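Local structure of Cag pathogenicity island protein (Cag10) (Helicobacter pylori 26695, 6IQT) at residues R85-I90 against T112-P117; L107-T112 against K129-Y134. The protein probably serves as a VirB8-like component of the cag type IV secretion system, its soluble domain pairing with a second copy of itself. All coordinates share one frame; numbering follows the deposited sequence.

Interaction 1. Residues R85-I90 against T112-P117; sequences RAEAII and TIKITP
R85 lays its aliphatic stem along the side of T116, with R85 CG 3.1 Å from T116 OG1. The two belong to the beta hairpin of strands 84-98 and 105-117, part of the antiparallel sheet of the NTF2-like VirB8 fold. The segments run antiparallel at 163°. Six backbone hydrogen bonds join them, two each at the pairs R85-T116, E87-K114 and I89-T112. The bond from K114 N to E87 O is the shortest, 2.7 Å.

R85, E87 and I89 share one face with T112, K114 and T116. The R85 chain bends at chi3 (-87°), which lays its guanidinium along the strand beside E87. R85 NH2 then reaches E87 OE1 at 3.0 Å in a salt bridge, on the anti side of that oxygen but out of the carboxylate plane. K114 leaves the backbone extended and then bends at chi3 (54°) and chi4, which brings its end nearer the other strand. K114 NZ lies 3.5 Å from E87 OE1, a weak salt bridge. OE1 is thus shared by both cations, and the carboxylate would be expected to offset their charges where they approach each other. T116 OG1 lies at the guanidinium edge and takes a weak hydrogen bond from NH1. Next along this face, I89 CG1 and CD1 pack beside T112 CB. T112 OG1 itself is hydrogen-bonded to S91 OG.

A86, A88, I113 and I115 point to the other face, which helix 30-43 partly covers. F43 of that helix touches both A88 and I113, and V39 also touches A88. Across the strands A86 CB sits 4.2 Å from I115 CG1 and equally close to I113 CG2. A86 thus touches both isoleucines, and I113 lies between the two alanines, with A88 CB 4.1 Å from I113 CG1.

Interaction 2. Residues L107-T112 against K129-Y134; sequences LTFFIT and KQVTIY
L107 runs beside I133, both pointing the same way: its CB lies 3.9 Å from I133 CG1, its CG is a little farther from the same atom, and its CD1 ends 3.8 Å from I133 CD1. This is the hairpin of strands 105-117 and 125-137, in the middle of the four-stranded VirB8 sheet. Backbone hydrogen bonds come in twos at L107-I133, F109-V131 and I111-K129. V131 N to F109 O is nearly straight, 2.8 Å and 174°.

L107, F109 and I111 share the face that turns toward helix 30-43, where V31 and T35 touch L107 and T35 and V39 touch F109. F109 CG sits between its backbone N and carbonyl carbon (chi1 49°). That folds the ring over the neighbouring strand, where F109 CZ meets V131 CG1 at 3.8 Å. I111 puts CG1 3.8 Å from K129 CB, and its CD1 reaches V131 CG2.

T108, F110, Q130 and T132 occupy the other face. The second subunit packs here, its I148 on T108 and its K37 on Q130. T108 CG2 lies 3.6 Å from T132 OG1. F110 CE1 comes 3.7 Å from Q130 CB, with ring and amide planes 53° apart. V131 O accepts from F109 N and also lies 4.1 Å from the plane of the F109 ring, over its centre.

Both interactions use strand 105-117. T112 lies in a segment of each, though it pairs across only in interaction 1. Interaction 1 adds strand 84-98 on one side and interaction 2 adds strand 125-137 on the other, so together they span three adjacent strands. Their centres lie 15 Å apart, but they touch near T112. I89 O packs 3.3 Å from I111 CB, and I90 CG1 is 3.9 Å from F109 CE1. Between strands 105-117 and 125-137, I113 CD1 meets K129 CD at 4.1 Å. Helix 30-43 lies against both. The second subunit reaches interaction 2, where D52 of that subunit is hydrogen-bonded to Y134 OH, but does not touch interaction 1.

Interaction 1. Residues R85-I90 against T112-P117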
ATOM      1  N   ARG A  85     -11.048   5.545  19.435  1.00 44.48           N
ATOM      2  CA  ARG A  85     -11.079   4.127  19.089  1.00 48.30           C
ATOM      3  C   ARG A  85     -11.311   3.955  17.587  1.00 36.97           C
ATOM      4  O   ARG A  85     -11.900   4.815  16.930  1.00 33.51           O
ATOM      5  CB  ARG A  85     -12.163   3.408  19.872  1.00 60.39           C
ATOM      6  CG  ARG A  85     -13.552   3.584  19.274  1.00 74.71           C
ATOM      7  CD  ARG A  85     -14.545   2.577  19.805  1.00 82.46           C
ATOM      8  NE  ARG A  85     -14.607   1.290  19.082  1.00 86.76           N
ATOM      9  CZ  ARG A  85     -14.993   1.102  17.823  1.00 87.71           C
ATOM     10  NH1 ARG A  85     -15.414   2.133  17.103  1.00 79.69           N
ATOM     11  NH2 ARG A  85     -14.975  -0.124  17.312  1.00 93.07           N
ATOM     12  N   ALA A  86     -10.812   2.846  17.033  1.00 33.42           N
ATOM     13  CA  ALA A  86     -10.842   2.625  15.586  1.00 30.05           C
ATOM     14  C   ALA A  86     -11.279   1.196  15.275  1.00 30.86           C
ATOM     15  O   ALA A  86     -10.746   0.245  15.852  1.00 29.59           O
ATOM     16  CB  ALA A  86      -9.462   2.900  14.955  1.00 29.12           C
ATOM     17  N   GLU A  87     -12.239   1.043  14.366  1.00 27.99           N
ATOM     18  CA  GLU A  87     -12.716  -0.271  13.945  1.00 29.21           C
ATOM     19  C   GLU A  87     -12.543  -0.393  12.441  1.00 32.50           C
ATOM     20  O   GLU A  87     -13.066   0.442  11.692  1.00 32.02           O
ATOM     21  CB  GLU A  87     -14.177  -0.479  14.338  1.00 38.53           C
ATOM     22  CG  GLU A  87     -14.845  -1.699  13.714  1.00 55.54           C
ATOM     23  CD  GLU A  87     -16.289  -1.874  14.180  1.00 69.91           C
ATOM     24  OE1 GLU A  87     -16.725  -1.128  15.085  1.00 74.12           O
ATOM     25  OE2 GLU A  87     -16.981  -2.767  13.648  1.00 73.04           O
ATOM     26  N   ALA A  88     -11.827  -1.441  12.011  1.00 29.79           N
ATOM     27  CA  ALA A  88     -11.434  -1.669  10.619  1.00 23.19           C
ATOM     28  C   ALA A  88     -12.103  -2.937  10.090  1.00 30.91           C
ATOM     29  O   ALA A  88     -11.962  -4.010  10.690  1.00 33.05           O
ATOM     30  CB  ALA A  88      -9.918  -1.797  10.513  1.00 21.87           C
ATOM     31  N   ILE A  89     -12.825  -2.816   8.972  1.00 26.24           N
ATOM     32  CA  ILE A  89     -13.551  -3.923   8.349  1.00 30.53           C
ATOM     33  C   ILE A  89     -13.116  -4.036   6.890  1.00 33.62           C
ATOM     34  O   ILE A  89     -12.831  -3.025   6.245  1.00 30.61           O
ATOM     35  CB  ILE A  89     -15.085  -3.721   8.431  1.00 40.05           C
ATOM     36  CG1 ILE A  89     -15.540  -2.634   7.447  1.00 41.04           C
ATOM     37  CG2 ILE A  89     -15.533  -3.416   9.872  1.00 45.67           C
ATOM     38  CD1 ILE A  89     -16.908  -2.034   7.725  1.00 55.02           C
ATOM     39  N   ILE A  90     -13.091  -5.254   6.354  1.00 29.69           N
ATOM     40  CA  ILE A  90     -12.934  -5.412   4.908  1.00 26.10           C
ATOM     41  C   ILE A  90     -14.288  -5.120   4.266  1.00 28.20           C
ATOM     42  O   ILE A  90     -15.298  -5.727   4.622  1.00 31.15           O
ATOM     43  CB  ILE A  90     -12.419  -6.815   4.548  1.00 29.01           C
ATOM     44  CG1 ILE A  90     -10.989  -6.996   5.084  1.00 22.75           C
ATOM     45  CG2 ILE A  90     -12.479  -7.053   3.017  1.00 28.26           C
ATOM     46  CD1 ILE A  90     -10.415  -8.439   4.934  1.00 24.21           C
ATOM     47  N   THR A 112     -12.700  -0.225   5.342  1.00 27.61           N
ATOM     48  CA  THR A 112     -13.314   0.958   5.919  1.00 35.38           C
ATOM     49  C   THR A 112     -12.907   0.991   7.383  1.00 30.66           C
ATOM     50  O   THR A 112     -12.969  -0.036   8.068  1.00 31.35           O
ATOM     51  CB  THR A 112     -14.843   0.927   5.743  1.00 42.04           C
ATOM     52  OG1 THR A 112     -15.166   0.963   4.342  1.00 43.59           O
ATOM     53  CG2 THR A 112     -15.485   2.120   6.406  1.00 42.71           C
ATOM     54  N   ILE A 113     -12.432   2.141   7.841  1.00 32.01           N
ATOM     55  CA  ILE A 113     -12.027   2.331   9.229  1.00 33.95           C
ATOM     56  C   ILE A 113     -12.982   3.344   9.853  1.00 35.54           C
ATOM     57  O   ILE A 113     -13.091   4.485   9.380  1.00 33.25           O
ATOM     58  CB  ILE A 113     -10.567   2.799   9.344  1.00 29.42           C
ATOM     59  CG1 ILE A 113      -9.632   1.855   8.571  1.00 25.69           C
ATOM     60  CG2 ILE A 113     -10.150   2.899  10.814  1.00 33.81           C
ATOM     61  CD1 ILE A 113      -8.166   2.277   8.577  1.00 30.10           C
ATOM     62  N   LYS A 114     -13.684   2.926  10.903  1.00 32.89           N
ATOM     63  CA  LYS A 114     -14.582   3.818  11.632  1.00 33.36           C
ATOM     64  C   LYS A 114     -13.849   4.339  12.863  1.00 35.90           C
ATOM     65  O   LYS A 114     -13.432   3.554  13.725  1.00 33.17           O
ATOM     66  CB  LYS A 114     -15.883   3.120  12.021  1.00 33.19           C
ATOM     67  CG  LYS A 114     -16.882   4.057  12.718  1.00 41.84           C
ATOM     68  CD  LYS A 114     -18.239   3.395  12.957  1.00 54.40           C
ATOM     69  CE  LYS A 114     -18.123   2.076  13.719  1.00 65.76           C
ATOM     70  NZ  LYS A 114     -17.558   2.252  15.086  1.00 70.84           N
ATOM     71  N   ILE A 115     -13.671   5.653  12.920  1.00 34.52           N
ATOM     72  CA  ILE A 115     -12.974   6.319  14.008  1.00 39.29           C
ATOM     73  C   ILE A 115     -14.017   7.058  14.840  1.00 42.57           C
ATOM     74  O   ILE A 115     -14.757   7.903  14.321  1.00 44.39           O
ATOM     75  CB  ILE A 115     -11.882   7.257  13.472  1.00 51.20           C
ATOM     76  CG1 ILE A 115     -10.675   6.433  13.000  1.00 46.19           C
ATOM     77  CG2 ILE A 115     -11.469   8.261  14.516  1.00 56.72           C
ATOM     78  CD1 ILE A 115     -10.109   6.872  11.674  1.00 47.12           C
ATOM     79  N   THR A 116     -14.131   6.696  16.111  1.00 42.64           N
ATOM     80  CA  THR A 116     -15.036   7.384  17.029  1.00 49.72           C
ATOM     81  C   THR A 116     -14.222   7.817  18.242  1.00 53.54           C
ATOM     82  O   THR A 116     -13.689   6.955  18.970  1.00 46.21           O
ATOM     83  CB  THR A 116     -16.228   6.510  17.424  1.00 57.05           C
ATOM     84  OG1 THR A 116     -15.773   5.339  18.107  1.00 55.64           O
ATOM     85  CG2 THR A 116     -17.021   6.065  16.197  1.00 63.61           C
ATOM     86  N   PRO A 117     -14.036   9.114  18.464  1.00 64.70           N
ATOM     87  CA  PRO A 117     -13.291   9.549  19.651  1.00 72.82           C
ATOM     88  C   PRO A 117     -14.118   9.398  20.918  1.00 76.14           C
ATOM     89  O   PRO A 117     -15.317   9.688  20.940  1.00 70.71           O
ATOM     90  CB  PRO A 117     -12.971  11.018  19.347  1.00 67.62           C
ATOM     91  CG  PRO A 117     -12.981  11.076  17.850  1.00 66.14           C
ATOM     92  CD  PRO A 117     -14.146  10.203  17.481  1.00 66.03           C
TER

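Interaction 2. Residues L107-T112 against K129-Y134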
ATOM      1  N   LEU A 107      -3.445 -10.561  -2.357  1.00 19.42           N
ATOM      2  CA  LEU A 107      -4.849 -10.271  -2.110  1.00 18.97           C
ATOM      3  C   LEU A 107      -5.088  -8.771  -2.263  1.00 27.30           C
ATOM      4  O   LEU A 107      -4.269  -7.960  -1.825  1.00 23.11           O
ATOM      5  CB  LEU A 107      -5.248 -10.730  -0.699  1.00 17.82           C
ATOM      6  CG  LEU A 107      -5.029 -12.195  -0.298  1.00 21.22           C
ATOM      7  CD1 LEU A 107      -5.421 -12.414   1.169  1.00 22.33           C
ATOM      8  CD2 LEU A 107      -5.839 -13.136  -1.200  1.00 22.67           C
ATOM      9  N   THR A 108      -6.196  -8.384  -2.897  1.00 26.56           N
ATOM     10  CA  THR A 108      -6.506  -6.961  -3.035  1.00 27.28           C
ATOM     11  C   THR A 108      -7.957  -6.717  -2.628  1.00 24.05           C
ATOM     12  O   THR A 108      -8.854  -7.489  -2.986  1.00 21.71           O
ATOM     13  CB  THR A 108      -6.239  -6.447  -4.484  1.00 31.19           C
ATOM     14  OG1 THR A 108      -6.831  -7.338  -5.432  1.00 38.34           O
ATOM     15  CG2 THR A 108      -4.748  -6.385  -4.780  1.00 27.27           C
ATOM     16  N   PHE A 109      -8.185  -5.662  -1.850  1.00 20.27           N
ATOM     17  CA  PHE A 109      -9.524  -5.406  -1.330  1.00 20.14           C
ATOM     18  C   PHE A 109      -9.553  -3.993  -0.771  1.00 26.80           C
ATOM     19  O   PHE A 109      -8.523  -3.318  -0.672  1.00 24.45           O
ATOM     20  CB  PHE A 109      -9.924  -6.420  -0.243  1.00 23.63           C
ATOM     21  CG  PHE A 109      -8.879  -6.597   0.828  1.00 23.33           C
ATOM     22  CD1 PHE A 109      -8.891  -5.798   1.960  1.00 21.44           C
ATOM     23  CD2 PHE A 109      -7.880  -7.566   0.697  1.00 25.30           C
ATOM     24  CE1 PHE A 109      -7.909  -5.953   2.953  1.00 25.99           C
ATOM     25  CE2 PHE A 109      -6.909  -7.727   1.679  1.00 22.56           C
ATOM     26  CZ  PHE A 109      -6.926  -6.920   2.807  1.00 30.24           C
ATOM     27  N   PHE A 110     -10.747  -3.558  -0.394  1.00 24.13           N
ATOM     28  CA  PHE A 110     -10.937  -2.257   0.225  1.00 23.95           C
ATOM     29  C   PHE A 110     -11.246  -2.459   1.701  1.00 19.52           C
ATOM     30  O   PHE A 110     -11.843  -3.468   2.086  1.00 24.12           O
ATOM     31  CB  PHE A 110     -12.087  -1.483  -0.438  1.00 25.17           C
ATOM     32  CG  PHE A 110     -11.805  -1.074  -1.866  1.00 30.10           C
ATOM     33  CD1 PHE A 110     -11.040   0.048  -2.144  1.00 35.06           C
ATOM     34  CD2 PHE A 110     -12.310  -1.807  -2.925  1.00 39.73           C
ATOM     35  CE1 PHE A 110     -10.789   0.432  -3.455  1.00 37.27           C
ATOM     36  CE2 PHE A 110     -12.060  -1.425  -4.236  1.00 44.46           C
ATOM     37  CZ  PHE A 110     -11.303  -0.309  -4.499  1.00 40.23           C
ATOM     38  N   ILE A 111     -10.862  -1.478   2.522  1.00 22.62           N
ATOM     39  CA  ILE A 111     -11.230  -1.491   3.934  1.00 25.54           C
ATOM     40  C   ILE A 111     -11.886  -0.168   4.303  1.00 29.42           C
ATOM     41  O   ILE A 111     -11.680   0.866   3.669  1.00 25.12           O
ATOM     42  CB  ILE A 111     -10.041  -1.767   4.888  1.00 27.14           C
ATOM     43  CG1 ILE A 111      -9.028  -0.631   4.867  1.00 21.86           C
ATOM     44  CG2 ILE A 111      -9.373  -3.096   4.570  1.00 26.24           C
ATOM     45  CD1 ILE A 111      -8.008  -0.758   5.998  1.00 26.94           C
ATOM     46  N   THR A 112     -12.700  -0.225   5.342  1.00 27.61           N
ATOM     47  CA  THR A 112     -13.314   0.958   5.919  1.00 35.38           C
ATOM     48  C   THR A 112     -12.907   0.991   7.383  1.00 30.66           C
ATOM     49  O   THR A 112     -12.969  -0.036   8.068  1.00 31.35           O
ATOM     50  CB  THR A 112     -14.843   0.927   5.743  1.00 42.04           C
ATOM     51  OG1 THR A 112     -15.166   0.963   4.342  1.00 43.59           O
ATOM     52  CG2 THR A 112     -15.485   2.120   6.406  1.00 42.71           C
ATOM     53  N   LYS A 129      -9.559   2.790   2.470  1.00 27.88           N
ATOM     54  CA  LYS A 129      -8.251   2.504   1.899  1.00 26.31           C
ATOM     55  C   LYS A 129      -8.375   1.330   0.941  1.00 27.89           C
ATOM     56  O   LYS A 129      -9.232   0.464   1.114  1.00 25.78           O
ATOM     57  CB  LYS A 129      -7.211   2.140   2.971  1.00 28.97           C
ATOM     58  CG  LYS A 129      -6.786   3.274   3.911  1.00 38.48           C
ATOM     59  CD  LYS A 129      -6.016   2.708   5.098  1.00 41.98           C
ATOM     60  CE  LYS A 129      -5.246   3.785   5.848  1.00 49.44           C
ATOM     61  NZ  LYS A 129      -6.120   4.937   6.174  1.00 55.36           N
ATOM     62  N   GLN A 130      -7.493   1.289  -0.051  1.00 28.97           N
ATOM     63  CA  GLN A 130      -7.306   0.083  -0.844  1.00 29.07           C
ATOM     64  C   GLN A 130      -6.033  -0.602  -0.365  1.00 24.20           C
ATOM     65  O   GLN A 130      -4.996   0.043  -0.208  1.00 25.99           O
ATOM     66  CB  GLN A 130      -7.217   0.380  -2.345  1.00 28.83           C
ATOM     67  CG  GLN A 130      -7.163  -0.899  -3.160  1.00 36.61           C
ATOM     68  CD  GLN A 130      -6.477  -0.717  -4.494  1.00 58.71           C
ATOM     69  OE1 GLN A 130      -7.136  -0.627  -5.528  1.00 61.31           O
ATOM     70  NE2 GLN A 130      -5.145  -0.660  -4.480  1.00 62.02           N
ATOM     71  N   VAL A 131      -6.129  -1.895  -0.089  1.00 26.53           N
ATOM     72  CA  VAL A 131      -5.067  -2.621   0.590  1.00 24.20           C
ATOM     73  C   VAL A 131      -4.685  -3.807  -0.272  1.00 25.69           C
ATOM     74  O   VAL A 131      -5.561  -4.497  -0.806  1.00 26.01           O
ATOM     75  CB  VAL A 131      -5.511  -3.106   1.996  1.00 27.14           C
ATOM     76  CG1 VAL A 131      -4.474  -4.052   2.616  1.00 29.48           C
ATOM     77  CG2 VAL A 131      -5.823  -1.924   2.914  1.00 31.35           C
ATOM     78  N   THR A 132      -3.385  -4.064  -0.356  1.00 25.99           N
ATOM     79  CA  THR A 132      -2.811  -5.244  -0.991  1.00 24.31           C
ATOM     80  C   THR A 132      -1.959  -5.979   0.033  1.00 23.63           C
ATOM     81  O   THR A 132      -1.068  -5.380   0.640  1.00 26.14           O
ATOM     82  CB  THR A 132      -1.925  -4.836  -2.175  1.00 35.99           C
ATOM     83  OG1 THR A 132      -2.672  -4.031  -3.092  1.00 37.62           O
ATOM     84  CG2 THR A 132      -1.357  -6.055  -2.876  1.00 29.16           C
ATOM     85  N   ILE A 133      -2.194  -7.272   0.225  1.00 22.04           N
ATOM     86  CA  ILE A 133      -1.294  -8.015   1.101  1.00 23.74           C
ATOM     87  C   ILE A 133      -0.733  -9.208   0.336  1.00 23.91           C
ATOM     88  O   ILE A 133      -1.372  -9.774  -0.556  1.00 22.66           O
ATOM     89  CB  ILE A 133      -1.932  -8.489   2.435  1.00 34.56           C
ATOM     90  CG1 ILE A 133      -2.888  -9.647   2.213  1.00 39.96           C
ATOM     91  CG2 ILE A 133      -2.589  -7.341   3.246  1.00 32.99           C
ATOM     92  CD1 ILE A 133      -2.904 -10.610   3.378  1.00 49.19           C
ATOM     93  N   TYR A 134       0.480  -9.596   0.709  1.00 19.83           N
ATOM     94  CA  TYR A 134       1.136 -10.773   0.163  1.00 22.75           C
ATOM     95  C   TYR A 134       1.299 -11.778   1.291  1.00 21.27           C
ATOM     96  O   TYR A 134       1.785 -11.421   2.369  1.00 23.65           O
ATOM     97  CB  TYR A 134       2.494 -10.400  -0.435  1.00 24.84           C
ATOM     98  CG  TYR A 134       2.404  -9.406  -1.576  1.00 25.56           C
ATOM     99  CD1 TYR A 134       2.245  -8.047  -1.344  1.00 22.71           C
ATOM    100  CD2 TYR A 134       2.469  -9.835  -2.890  1.00 23.35           C
ATOM    101  CE1 TYR A 134       2.162  -7.133  -2.416  1.00 24.87           C
ATOM    102  CE2 TYR A 134       2.371  -8.950  -3.942  1.00 27.39           C
ATOM    103  CZ  TYR A 134       2.227  -7.605  -3.706  1.00 30.41           C
ATOM    104  OH  TYR A 134       2.148  -6.737  -4.781  1.00 29.29           O
TER